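Local coordinates for protein type I modular polyketide synthase (Streptomyces albus subsp. albus, PDB 6IYT) that probably loads an extender unit, such as ethylmalonyl from its coenzyme A thioester, onto an acyl carrier protein as an acyltransferase domain of salinomycin synthesis, at residues 34-39 against 196-201; 40-45 against 430-435; 402-407 against 413-418. All blocks are in the same frame, centred on the assembly; numbering follows the deposited sequence.

Contact 1 of 3, residues 34-39 against 196-201; sequences PALFSG and AAVWQS
The contact between Leu36 and the pair Val198 and Ser201 is a small, buried loop-to-helix packing contact carried by Leu36: the loop leading into strand 43-49 lays one side chain against the late part of helix 181-200, which belongs to the acyltransferase fold. Leu36 does nearly all the touching from the loop. Its CG stands anti to the backbone N (chi1 176°), and from there CD1 reaches both partners. CD1 comes closest, 3.5 Å from Ser201 OG, and it also meets Val198 CG1 at 3.9 Å, the two side chains crossing at about a right angle. The second methyl, CD2, lies 4.0 Å from Ser201 OG, so the serine oxygen is approached by both branches of the leucine.

That oxygen is already engaged within its own segment. With chi1 at 84°, Ser201 OG turns back to Val198 O, three residues earlier in the chain, and donates to it at 2.8 Å, tilted 19° from the plane of the carbonyl, while Ser201 N reaches the same acceptor. On the loop side, Leu36 CG sits 3.6 Å above the centre of the Phe37 ring. Phe435 of helix 428-439 and Val450 pack on Leu36 as well, and its carbonyl oxygen is hydrogen-bonded to the hydroxyl of Ser143.

Chemically, a polar hydroxyl is made compatible with an aliphatic neighbour: because Ser201 spends its proton on a backbone carbonyl of its own segment, it can present its oxygen to the leucine methyls without needing a polar partner from the loop.

Contact 2 of 3, residues 40-45 against 430-435; sequences DPLVPW and RVLTSF
The start of strand 43-49, an outermost strand of the three-stranded antiparallel sheet, and the residue before it meet helix 428-439 of the acyltransferase region here, CD1 of Leu432 touching both Leu42 and Pro44. The sheet has the position and antiparallel form expected of the linker domain that precedes the acyltransferase in modular polyketide synthases. That single methyl of Leu432 makes the closest approaches. CD1 lies 3.7 Å from Leu42 O, 4.0 Å from Leu42 CD2 and 4.0 Å from Pro44 CD, touching both a backbone carbonyl and two aliphatic groups. The leucines slide past each other in opposite directions, whereas the proline ring crosses the Leu432 side chain at about a right angle. Leu432 CG is anti to its carbonyl carbon (chi1 -68°), and the extended chi2 of 177° sends CD1 outward from the helix to the strand and the loop before it. Leu95 of strand 90-96 adds to the apolar surroundings, packing on both Leu42 and Pro44.

Within the helix, Arg430 reaches forward to the next turn, where its NH2 donates to Ser434 OG at 2.9 Å. Salt bridges to Glu425 and Glu437 probably offset its charge, with the like charge of Arg422 close by.

The face of the helix turned to residues 40-45 is different in kind: there the contact rests on van der Waals packing around one leucine methyl, with no polar bond between the two segments, so the antiparallel sheet is joined to the helix at this point by apolar contact.

Contact 3 of 3, residues 402-407 against 413-418; sequences YGISET and VEVLAQ
Apolar packing of Ile404 on Val415 and Ala417 joins helix 401-411 to strand 416-418 and the residues leading into it. Ile404 CG2, anti to the backbone N, is the branch that reaches across: it lies 4.0 Å from Ala417 CB and 4.1 Å from Val415 CG2. The isoleucine and valine side chains cross at about a right angle. Ala417 CB is shared, since Ser405 OG also approaches it, at 3.7 Å.

The polar part of the contact runs through water. One molecule lies 2.9 Å from Ser405 OG and donates to Val415 O at 3.1 Å, bridging a helix hydroxyl to a strand-side carbonyl. Ser405 OG is hydrogen-bonded to Thr401 O in the preceding turn as well, while Val415 O has a second partner in the guanidinium of Arg441. A further hydroxyl bond, from Thr407 OG1 to Gly403 O, stays inside the helix.

The packing lies within the beta-alpha-beta unit of strand 388-393, helix 401-411 and strand 416-418, the last being an outermost strand of the four-stranded parallel sheet. Phe391 of strand 388-393 touches both Ile404 and Val415, and helix 376-385 packs beside the helix through Phe376 against Ile404 and Val380 against Thr407.

Contacts 1 and 2 are neighbours, with centres about 12 Å apart, and helix 428-439 joins them: Phe435 CE2 lies 3.5 Å from Leu36 CD2, and Val431 CG1 lies 3.8 Å from Val198 CG1. They tie the N-terminal loop and the antiparallel sheet to helices 181-200 and 428-439. Contact 3 is farther off, its centre about 26 Å from contact 1 and 24 Å from contact 2, yet Gln418 CG still meets Trp199 CH2 at 3.9 Å. Its strand 416-418 forms one edge of the parallel sheet; strand 208-211, which leads into a probable GxSxG nucleophile elbow, forms the other.

Contact 1 of 3, residues 34-39 against 196-201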
loop_
_atom_site.group_PDB
_atom_site.type_symbol
_atom_site.label_atom_id
_atom_site.label_comp_id
_atom_site.label_asym_id
_atom_site.label_seq_id
_atom_site.Cartn_x
_atom_site.Cartn_y
_atom_site.Cartn_z
ATOM N N PRO A 34 -16.488 11.901 8.905
ATOM C CA PRO A 34 -15.270 12.697 8.778
ATOM C C PRO A 34 -15.012 12.999 7.316
ATOM O O PRO A 34 -15.271 12.164 6.455
ATOM C CB PRO A 34 -14.166 11.786 9.358
ATOM C CG PRO A 34 -14.852 10.507 9.777
ATOM C CD PRO A 34 -16.315 10.798 9.859
ATOM N N ALA A 35 -14.530 14.187 7.041
ATOM C CA ALA A 35 -14.206 14.569 5.675
ATOM C C ALA A 35 -12.911 13.886 5.293
ATOM O O ALA A 35 -12.035 13.728 6.134
ATOM C CB ALA A 35 -14.034 16.076 5.582
ATOM N N LEU A 36 -12.702 13.700 3.991
ATOM C CA LEU A 36 -11.414 13.245 3.498
ATOM C C LEU A 36 -10.300 14.234 3.834
ATOM O O LEU A 36 -9.249 13.831 4.306
ATOM C CB LEU A 36 -11.459 12.960 1.976
ATOM C CG LEU A 36 -10.120 12.556 1.334
ATOM C CD1 LEU A 36 -9.523 11.328 1.995
ATOM C CD2 LEU A 36 -10.287 12.296 -0.159
ATOM N N PHE A 37 -10.539 15.536 3.586
ATOM C CA PHE A 37 -9.558 16.581 3.901
ATOM C C PHE A 37 -10.181 17.690 4.756
ATOM O O PHE A 37 -11.358 18.040 4.572
ATOM C CB PHE A 37 -9.000 17.182 2.616
ATOM C CG PHE A 37 -8.312 16.185 1.733
ATOM C CD1 PHE A 37 -7.207 15.501 2.184
ATOM C CD2 PHE A 37 -8.756 15.951 0.459
ATOM C CE1 PHE A 37 -6.529 14.628 1.360
ATOM C CE2 PHE A 37 -8.100 15.045 -0.366
ATOM C CZ PHE A 37 -6.995 14.376 0.096
ATOM N N SER A 38 -9.372 18.262 5.645
ATOM C CA SER A 38 -9.756 19.451 6.391
ATOM C C SER A 38 -8.993 20.678 5.886
ATOM O O SER A 38 -8.045 20.567 5.120
ATOM C CB SER A 38 -9.434 19.251 7.863
ATOM O OG SER A 38 -8.057 18.916 8.005
ATOM N N GLY A 39 -9.410 21.852 6.343
ATOM C CA GLY A 39 -8.731 23.106 5.981
ATOM C C GLY A 39 -8.830 23.453 4.500
ATOM O O GLY A 39 -9.896 23.319 3.882
ATOM N N ALA A 196 -6.273 2.210 3.987
ATOM C CA ALA A 196 -7.384 1.580 3.240
ATOM C C ALA A 196 -8.699 2.406 3.405
ATOM O O ALA A 196 -9.492 2.541 2.455
ATOM C CB ALA A 196 -7.580 0.171 3.693
ATOM N N ALA A 197 -8.841 3.101 4.534
ATOM C CA ALA A 197 -9.999 3.933 4.754
ATOM C C ALA A 197 -10.012 5.193 3.887
ATOM O O ALA A 197 -11.065 5.719 3.601
ATOM C CB ALA A 197 -10.121 4.309 6.224
ATOM N N VAL A 198 -8.838 5.680 3.483
ATOM C CA VAL A 198 -8.753 6.822 2.593
ATOM C C VAL A 198 -9.337 6.438 1.226
ATOM O O VAL A 198 -10.130 7.156 0.660
ATOM C CB VAL A 198 -7.291 7.303 2.438
ATOM C CG1 VAL A 198 -7.156 8.326 1.331
ATOM C CG2 VAL A 198 -6.779 7.850 3.762
ATOM N N TRP A 199 -8.940 5.285 0.714
ATOM C CA TRP A 199 -9.532 4.774 -0.552
ATOM C C TRP A 199 -11.036 4.536 -0.387
ATOM O O TRP A 199 -11.818 4.826 -1.285
ATOM C CB TRP A 199 -8.829 3.475 -0.996
ATOM C CG TRP A 199 -7.423 3.708 -1.542
ATOM C CD1 TRP A 199 -6.248 3.417 -0.923
ATOM C CD2 TRP A 199 -7.068 4.180 -2.852
ATOM N NE1 TRP A 199 -5.206 3.770 -1.706
ATOM C CE2 TRP A 199 -5.673 4.215 -2.909
ATOM C CE3 TRP A 199 -7.798 4.642 -3.943
ATOM C CZ2 TRP A 199 -4.972 4.641 -4.054
ATOM C CZ3 TRP A 199 -7.096 5.042 -5.101
ATOM C CH2 TRP A 199 -5.712 5.050 -5.128
ATOM N N GLN A 200 -11.416 3.925 0.708
ATOM C CA GLN A 200 -12.804 3.647 0.977
ATOM C C GLN A 200 -13.680 4.906 0.886
ATOM O O GLN A 200 -14.801 4.851 0.375
ATOM C CB GLN A 200 -12.916 3.040 2.362
ATOM C CG GLN A 200 -14.326 2.718 2.794
ATOM C CD GLN A 200 -14.346 2.053 4.165
ATOM O OE1 GLN A 200 -13.370 2.132 4.928
ATOM N NE2 GLN A 200 -15.421 1.354 4.461
ATOM N N SER A 201 -13.119 6.058 1.248
ATOM C CA SER A 201 -13.873 7.309 1.286
ATOM C C SER A 201 -14.233 7.851 -0.110
ATOM O O SER A 201 -15.195 8.657 -0.253
ATOM C CB SER A 201 -13.101 8.391 2.093
ATOM O OG SER A 201 -12.141 9.046 1.274
#

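Contact 2 of 3, residues 40-45 against 430-435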
loop_
_atom_site.group_PDB
_atom_site.type_symbol
_atom_site.label_atom_id
_atom_site.label_comp_id
_atom_site.label_asym_id
_atom_site.label_seq_id
_atom_site.Cartn_x
_atom_site.Cartn_y
_atom_site.Cartn_z
ATOM N N ASP A 40 -7.688 23.814 3.913
ATOM C CA ASP A 40 -7.649 24.407 2.572
ATOM C C ASP A 40 -6.574 23.732 1.717
ATOM O O ASP A 40 -5.624 24.370 1.285
ATOM C CB ASP A 40 -7.371 25.902 2.667
ATOM C CG ASP A 40 -8.568 26.680 3.164
ATOM O OD1 ASP A 40 -9.656 26.518 2.584
ATOM O OD2 ASP A 40 -8.425 27.429 4.153
ATOM N N PRO A 41 -6.732 22.435 1.486
ATOM C CA PRO A 41 -5.821 21.689 0.655
ATOM C C PRO A 41 -5.925 22.119 -0.831
ATOM O O PRO A 41 -6.906 22.743 -1.245
ATOM C CB PRO A 41 -6.311 20.257 0.830
ATOM C CG PRO A 41 -7.787 20.415 0.967
ATOM C CD PRO A 41 -8.000 21.713 1.700
ATOM N N LEU A 42 -5.017 21.647 -1.631
ATOM C CA LEU A 42 -5.159 21.797 -3.031
ATOM C C LEU A 42 -6.359 21.007 -3.546
ATOM O O LEU A 42 -6.894 20.126 -2.858
ATOM C CB LEU A 42 -3.850 21.423 -3.769
ATOM C CG LEU A 42 -3.487 19.977 -3.980
ATOM C CD1 LEU A 42 -2.218 19.874 -4.805
ATOM C CD2 LEU A 42 -3.313 19.278 -2.659
ATOM N N VAL A 43 -6.769 21.357 -4.759
ATOM C CA VAL A 43 -8.040 20.949 -5.362
ATOM C C VAL A 43 -7.668 20.144 -6.630
ATOM O O VAL A 43 -6.785 20.575 -7.345
ATOM C CB VAL A 43 -8.765 22.241 -5.872
ATOM C CG1 VAL A 43 -10.128 21.926 -6.407
ATOM C CG2 VAL A 43 -8.801 23.303 -4.769
ATOM N N PRO A 44 -8.468 19.107 -6.987
ATOM C CA PRO A 44 -8.378 18.516 -8.327
ATOM C C PRO A 44 -9.412 19.068 -9.283
ATOM O O PRO A 44 -10.558 19.238 -8.925
ATOM C CB PRO A 44 -8.661 17.041 -8.060
ATOM C CG PRO A 44 -9.695 17.071 -6.986
ATOM C CD PRO A 44 -9.313 18.279 -6.104
ATOM N N TRP A 45 -8.990 19.335 -10.519
ATOM C CA TRP A 45 -9.893 19.592 -11.612
ATOM C C TRP A 45 -9.809 18.395 -12.570
ATOM O O TRP A 45 -8.746 18.162 -13.180
ATOM C CB TRP A 45 -9.453 20.843 -12.375
ATOM C CG TRP A 45 -9.827 22.122 -11.764
ATOM C CD1 TRP A 45 -10.432 22.321 -10.537
ATOM C CD2 TRP A 45 -9.701 23.414 -12.366
ATOM N NE1 TRP A 45 -10.605 23.666 -10.318
ATOM C CE2 TRP A 45 -10.175 24.357 -11.429
ATOM C CE3 TRP A 45 -9.210 23.871 -13.612
ATOM C CZ2 TRP A 45 -10.173 25.734 -11.693
ATOM C CZ3 TRP A 45 -9.229 25.210 -13.877
ATOM C CH2 TRP A 45 -9.710 26.137 -12.924
ATOM N N ARG A 430 -0.178 13.962 -2.642
ATOM C CA ARG A 430 0.088 12.545 -2.888
ATOM C C ARG A 430 -1.182 11.697 -2.973
ATOM O O ARG A 430 -1.319 10.869 -3.874
ATOM C CB ARG A 430 1.034 11.965 -1.819
ATOM C CG ARG A 430 1.390 10.514 -2.050
ATOM C CD ARG A 430 2.143 10.303 -3.327
ATOM N NE ARG A 430 1.301 9.795 -4.418
ATOM C CZ ARG A 430 1.740 9.506 -5.639
ATOM N NH1 ARG A 430 2.965 9.867 -6.020
ATOM N NH2 ARG A 430 0.918 8.958 -6.525
ATOM N N VAL A 431 -2.110 11.897 -2.057
ATOM C CA VAL A 431 -3.388 11.163 -2.096
ATOM C C VAL A 431 -4.104 11.453 -3.412
ATOM O O VAL A 431 -4.589 10.537 -4.085
ATOM C CB VAL A 431 -4.281 11.516 -0.907
ATOM C CG1 VAL A 431 -5.648 10.868 -1.038
ATOM C CG2 VAL A 431 -3.598 11.069 0.396
ATOM N N LEU A 432 -4.320 12.727 -3.694
ATOM C CA LEU A 432 -5.020 13.099 -4.927
ATOM C C LEU A 432 -4.318 12.576 -6.167
ATOM O O LEU A 432 -4.985 12.245 -7.174
ATOM C CB LEU A 432 -5.172 14.616 -5.017
ATOM C CG LEU A 432 -6.117 15.275 -3.998
ATOM C CD1 LEU A 432 -6.099 16.786 -4.182
ATOM C CD2 LEU A 432 -7.529 14.744 -4.115
ATOM N N THR A 433 -2.986 12.580 -6.148
ATOM C CA THR A 433 -2.187 12.036 -7.263
ATOM C C THR A 433 -2.391 10.522 -7.461
ATOM O O THR A 433 -2.676 10.076 -8.558
ATOM C CB THR A 433 -0.693 12.388 -7.126
ATOM O OG1 THR A 433 -0.540 13.818 -7.070
ATOM C CG2 THR A 433 0.078 11.870 -8.315
ATOM N N SER A 434 -2.460 9.778 -6.371
ATOM C CA SER A 434 -2.763 8.376 -6.454
ATOM C C SER A 434 -4.190 8.127 -6.916
ATOM O O SER A 434 -4.446 7.250 -7.774
ATOM C CB SER A 434 -2.485 7.698 -5.109
ATOM O OG SER A 434 -1.090 7.744 -4.841
ATOM N N PHE A 435 -5.132 8.920 -6.409
ATOM C CA PHE A 435 -6.507 8.845 -6.884
ATOM C C PHE A 435 -6.546 9.089 -8.429
ATOM O O PHE A 435 -7.264 8.413 -9.149
ATOM C CB PHE A 435 -7.386 9.895 -6.223
ATOM C CG PHE A 435 -7.760 9.636 -4.787
ATOM C CD1 PHE A 435 -7.412 8.468 -4.112
ATOM C CD2 PHE A 435 -8.539 10.586 -4.116
ATOM C CE1 PHE A 435 -7.859 8.254 -2.811
ATOM C CE2 PHE A 435 -8.914 10.409 -2.807
ATOM C CZ PHE A 435 -8.572 9.239 -2.145
#

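Contact 3 of 3, residues 402-407 against 413-418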
loop_
_atom_site.group_PDB
_atom_site.type_symbol
_atom_site.label_atom_id
_atom_site.label_comp_id
_atom_site.label_asym_id
_atom_site.label_seq_id
_atom_site.Cartn_x
_atom_site.Cartn_y
_atom_site.Cartn_z
ATOM N N TYR A 402 5.917 -2.820 -8.363
ATOM C CA TYR A 402 6.866 -3.182 -9.446
ATOM C C TYR A 402 6.760 -4.671 -9.774
ATOM O O TYR A 402 6.618 -5.055 -10.939
ATOM C CB TYR A 402 8.289 -2.841 -9.045
ATOM C CG TYR A 402 9.298 -3.113 -10.137
ATOM C CD1 TYR A 402 9.431 -2.245 -11.213
ATOM C CD2 TYR A 402 10.083 -4.271 -10.121
ATOM C CE1 TYR A 402 10.375 -2.466 -12.200
ATOM C CE2 TYR A 402 11.034 -4.498 -11.102
ATOM C CZ TYR A 402 11.183 -3.576 -12.131
ATOM O OH TYR A 402 12.091 -3.805 -13.134
ATOM N N GLY A 403 6.698 -5.488 -8.736
ATOM C CA GLY A 403 6.553 -6.930 -8.896
ATOM C C GLY A 403 5.228 -7.336 -9.513
ATOM O O GLY A 403 5.171 -8.259 -10.301
ATOM N N ILE A 404 4.155 -6.636 -9.162
ATOM C CA ILE A 404 2.875 -6.916 -9.735
ATOM C C ILE A 404 2.890 -6.646 -11.247
ATOM O O ILE A 404 2.435 -7.465 -12.025
ATOM C CB ILE A 404 1.755 -6.091 -9.057
ATOM C CG1 ILE A 404 1.598 -6.557 -7.602
ATOM C CG2 ILE A 404 0.442 -6.249 -9.799
ATOM C CD1 ILE A 404 0.845 -5.576 -6.729
ATOM N N SER A 405 3.385 -5.470 -11.652
ATOM C CA SER A 405 3.469 -5.133 -13.097
ATOM C C SER A 405 4.351 -6.127 -13.852
ATOM O O SER A 405 3.970 -6.624 -14.923
ATOM C CB SER A 405 4.024 -3.720 -13.287
ATOM O OG SER A 405 3.234 -2.809 -12.580
ATOM N N GLU A 406 5.507 -6.430 -13.282
ATOM C CA GLU A 406 6.461 -7.417 -13.904
ATOM C C GLU A 406 5.804 -8.797 -14.107
ATOM O O GLU A 406 5.967 -9.461 -15.157
ATOM C CB GLU A 406 7.680 -7.569 -13.001
ATOM C CG GLU A 406 8.952 -6.932 -13.522
ATOM C CD GLU A 406 10.205 -7.554 -12.898
ATOM O OE1 GLU A 406 10.079 -8.582 -12.169
ATOM O OE2 GLU A 406 11.305 -7.003 -13.108
ATOM N N THR A 407 5.075 -9.251 -13.096
ATOM C CA THR A 407 4.323 -10.500 -13.200
ATOM C C THR A 407 3.222 -10.410 -14.254
ATOM O O THR A 407 3.049 -11.324 -15.061
ATOM C CB THR A 407 3.697 -10.873 -11.842
ATOM O OG1 THR A 407 4.724 -10.995 -10.846
ATOM C CG2 THR A 407 2.907 -12.158 -11.934
ATOM N N VAL A 413 -1.127 -9.817 -19.430
ATOM C CA VAL A 413 -2.401 -9.142 -19.110
ATOM C C VAL A 413 -2.077 -7.792 -18.474
ATOM O O VAL A 413 -1.223 -7.707 -17.615
ATOM C CB VAL A 413 -3.253 -9.971 -18.102
ATOM C CG1 VAL A 413 -4.506 -9.216 -17.696
ATOM C CG2 VAL A 413 -3.621 -11.325 -18.683
ATOM N N GLU A 414 -2.673 -6.739 -18.986
ATOM C CA GLU A 414 -2.491 -5.394 -18.421
ATOM C C GLU A 414 -3.264 -5.267 -17.133
ATOM O O GLU A 414 -4.458 -5.560 -17.102
ATOM C CB GLU A 414 -3.009 -4.345 -19.386
ATOM C CG GLU A 414 -1.927 -3.668 -20.208
ATOM C CD GLU A 414 -2.205 -2.193 -20.418
ATOM O OE1 GLU A 414 -3.333 -1.743 -20.093
ATOM O OE2 GLU A 414 -1.288 -1.476 -20.872
ATOM N N VAL A 415 -2.606 -4.782 -16.079
ATOM C CA VAL A 415 -3.306 -4.456 -14.822
ATOM C C VAL A 415 -2.868 -3.079 -14.312
ATOM O O VAL A 415 -1.887 -2.522 -14.803
ATOM C CB VAL A 415 -3.006 -5.499 -13.716
ATOM C CG1 VAL A 415 -3.299 -6.902 -14.209
ATOM C CG2 VAL A 415 -1.552 -5.399 -13.253
ATOM N N LEU A 416 -3.650 -2.499 -13.383
ATOM C CA LEU A 416 -3.222 -1.288 -12.675
ATOM C C LEU A 416 -2.624 -1.675 -11.332
ATOM O O LEU A 416 -3.235 -2.434 -10.575
ATOM C CB LEU A 416 -4.398 -0.355 -12.458
ATOM C CG LEU A 416 -4.148 0.833 -11.530
ATOM C CD1 LEU A 416 -3.214 1.842 -12.147
ATOM C CD2 LEU A 416 -5.474 1.475 -11.163
ATOM N N ALA A 417 -1.394 -1.252 -11.107
ATOM C CA ALA A 417 -0.720 -1.454 -9.834
ATOM C C ALA A 417 -0.414 -0.106 -9.217
ATOM O O ALA A 417 0.400 0.662 -9.738
ATOM C CB ALA A 417 0.555 -2.255 -10.044
ATOM N N GLN A 418 -1.192 0.249 -8.215
ATOM C CA GLN A 418 -1.278 1.608 -7.757
ATOM C C GLN A 418 -0.882 1.645 -6.294
ATOM O O GLN A 418 -1.440 0.929 -5.507
ATOM C CB GLN A 418 -2.707 2.090 -7.907
ATOM C CG GLN A 418 -2.913 3.469 -7.397
ATOM C CD GLN A 418 -2.156 4.451 -8.182
ATOM O OE1 GLN A 418 -2.267 4.478 -9.403
ATOM N NE2 GLN A 418 -1.288 5.214 -7.519
HETATM O O HOH W 1 1.156 -2.299 -14.540
#